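Side-chain contact in hypothetical protein Atu2327 (Agrobacterium tumefaciens, PDB 2O8I), which is of unknown function but probably decarboxylates 2-oxo-4-hydroxy-4-carboxy-5-ureidoimidazoline (OHCU), an intermediate of urate breakdown: residues F143-A146 and T147-E151. Sequence-based numbering, arbitrary orientation.
Sequences FATA and TGQVE
T147 lays its methyl CG2 over one face of the F143 ring one helical turn earlier, a CH-pi contact 4.1 Å from the ring centroid and 24° off its normal. The methyl lies nearer the rim than the middle, with CE2 of F143 its closest ring atom at 3.8 Å from T147 CG2. F143 reaches this place although its CB starts away from the following turn: with CG anti to the backbone N (chi1 -166°), the ring swings forward and slants across the T147 side chain. On the same threonine, chi1 of 57° sets OG1 between the backbone N and the carbonyl carbon, turning the hydroxyl back to the preceding turn. There OG1 of T147 is 2.9 Å from O of F143 and equally near O of A144, so its single proton can serve either carbonyl. F143 O also accepts the backbone N-H of T147 at 3.1 Å.

All this lies within helix 139-161, the last helix of an all-alpha fold, where N-H groups of T147 to V150 bond regularly to the carbonyls of F143 to A146. The tight side is the F143-T147 flank, packed against helix 53-62 through E53, L57, L60 and R56, with F48 of helix 37-50 touching T147 and V150.

The solvent side carries exposed A144, with G148, which has no side chain, beside it. T145 and Q149 form a separate, loose pair that is partly covered: CG2 of T145 comes no nearer than 4.3 Å to CG of Q149, a slack aliphatic contact beside R134 of helix 124-135. OE1 of Q149 accepts the backbone N-H of A118.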
ATOM      1  N   PHE A 143      19.809  -4.888  -8.228  1.00 41.11           N
ATOM      2  CA  PHE A 143      19.621  -3.492  -7.955  1.00 41.53           C
ATOM      3  C   PHE A 143      19.235  -2.802  -9.253  1.00 41.96           C
ATOM      4  O   PHE A 143      18.323  -1.982  -9.257  1.00 42.66           O
ATOM      5  CB  PHE A 143      20.875  -2.894  -7.352  1.00 41.28           C
ATOM      6  CG  PHE A 143      20.667  -1.558  -6.751  1.00 40.60           C
ATOM      7  CD1 PHE A 143      20.274  -1.440  -5.430  1.00 39.76           C
ATOM      8  CD2 PHE A 143      20.897  -0.409  -7.500  1.00 40.77           C
ATOM      9  CE1 PHE A 143      20.087  -0.195  -4.842  1.00 39.96           C
ATOM     10  CE2 PHE A 143      20.704   0.841  -6.940  1.00 41.78           C
ATOM     11  CZ  PHE A 143      20.300   0.956  -5.595  1.00 40.99           C
ATOM     12  N   ALA A 144      19.879  -3.170 -10.357  1.00 41.78           N
ATOM     13  CA  ALA A 144      19.446  -2.673 -11.662  1.00 42.13           C
ATOM     14  C   ALA A 144      17.974  -3.063 -11.951  1.00 42.26           C
ATOM     15  O   ALA A 144      17.165  -2.203 -12.263  1.00 42.54           O
ATOM     16  CB  ALA A 144      20.390  -3.157 -12.792  1.00 41.26           C
ATOM     17  N   THR A 145      17.636  -4.344 -11.820  1.00 42.16           N
ATOM     18  CA  THR A 145      16.277  -4.820 -12.074  1.00 42.22           C
ATOM     19  C   THR A 145      15.237  -4.152 -11.166  1.00 42.91           C
ATOM     20  O   THR A 145      14.236  -3.647 -11.677  1.00 43.77           O
ATOM     21  CB  THR A 145      16.197  -6.345 -11.934  1.00 42.00           C
ATOM     22  OG1 THR A 145      16.994  -6.911 -12.944  1.00 40.99           O
ATOM     23  CG2 THR A 145      14.791  -6.886 -12.139  1.00 42.44           C
ATOM     24  N   ALA A 146      15.482  -4.144  -9.847  1.00 42.45           N
ATOM     25  CA  ALA A 146      14.535  -3.607  -8.864  1.00 41.64           C
ATOM     26  C   ALA A 146      14.265  -2.154  -9.115  1.00 42.39           C
ATOM     27  O   ALA A 146      13.122  -1.756  -9.107  1.00 43.34           O
ATOM     28  CB  ALA A 146      15.020  -3.799  -7.458  1.00 40.50           C
ATOM     29  N   THR A 147      15.310  -1.363  -9.360  1.00 42.73           N
ATOM     30  CA  THR A 147      15.136   0.063  -9.654  1.00 42.19           C
ATOM     31  C   THR A 147      14.350   0.272 -10.950  1.00 42.18           C
ATOM     32  O   THR A 147      13.563   1.218 -11.055  1.00 42.37           O
ATOM     33  CB  THR A 147      16.495   0.848  -9.745  1.00 42.02           C
ATOM     34  OG1 THR A 147      17.333   0.252 -10.737  1.00 41.70           O
ATOM     35  CG2 THR A 147      17.216   0.895  -8.409  1.00 40.23           C
ATOM     36  N   GLY A 148      14.575  -0.605 -11.927  1.00 42.01           N
ATOM     37  CA  GLY A 148      13.848  -0.580 -13.197  1.00 41.76           C
ATOM     38  C   GLY A 148      12.375  -0.836 -12.947  1.00 42.21           C
ATOM     39  O   GLY A 148      11.524  -0.180 -13.525  1.00 42.74           O
ATOM     40  N   GLN A 149      12.080  -1.787 -12.061  1.00 41.50           N
ATOM     41  CA  GLN A 149      10.722  -2.167 -11.756  1.00 40.88           C
ATOM     42  C   GLN A 149       9.964  -1.070 -10.986  1.00 40.90           C
ATOM     43  O   GLN A 149       8.788  -0.840 -11.232  1.00 41.23           O
ATOM     44  CB  GLN A 149      10.694  -3.501 -10.984  1.00 40.03           C
ATOM     45  CG  GLN A 149      11.054  -4.714 -11.866  1.00 38.61           C
ATOM     46  CD  GLN A 149      10.073  -4.968 -13.009  1.00 36.88           C
ATOM     47  OE1 GLN A 149       8.877  -5.241 -12.804  1.00 38.84           O
ATOM     48  NE2 GLN A 149      10.567  -4.881 -14.206  1.00 31.95           N
ATOM     49  N   VAL A 150      10.643  -0.423 -10.050  1.00 40.38           N
ATOM     50  CA  VAL A 150      10.091   0.677  -9.286  1.00 40.46           C
ATOM     51  C   VAL A 150       9.643   1.807 -10.246  1.00 41.55           C
ATOM     52  O   VAL A 150       8.616   2.466 -10.040  1.00 41.87           O
ATOM     53  CB  VAL A 150      11.116   1.178  -8.242  1.00 40.03           C
ATOM     54  CG1 VAL A 150      10.901   2.621  -7.939  1.00 39.26           C
ATOM     55  CG2 VAL A 150      10.985   0.391  -6.981  1.00 38.20           C
ATOM     56  N   GLU A 151      10.363   1.960 -11.335  1.00 41.93           N
ATOM     57  CA  GLU A 151      10.051   2.998 -12.268  1.00 43.44           C
ATOM     58  C   GLU A 151       8.869   2.862 -13.241  1.00 43.61           C
ATOM     59  O   GLU A 151       8.014   3.751 -13.286  1.00 44.97           O
ATOM     60  CB  GLU A 151      11.281   3.320 -13.152  1.00 42.02           C
ATOM     61  CG  GLU A 151      12.423   4.050 -12.468  1.00 44.33           C
ATOM     62  CD  GLU A 151      13.554   4.497 -13.441  1.00 45.85           C
ATOM     63  OE1 GLU A 151      13.492   4.224 -14.682  1.00 48.50           O
ATOM     64  OE2 GLU A 151      14.532   5.125 -12.952  1.00 49.41           O
TER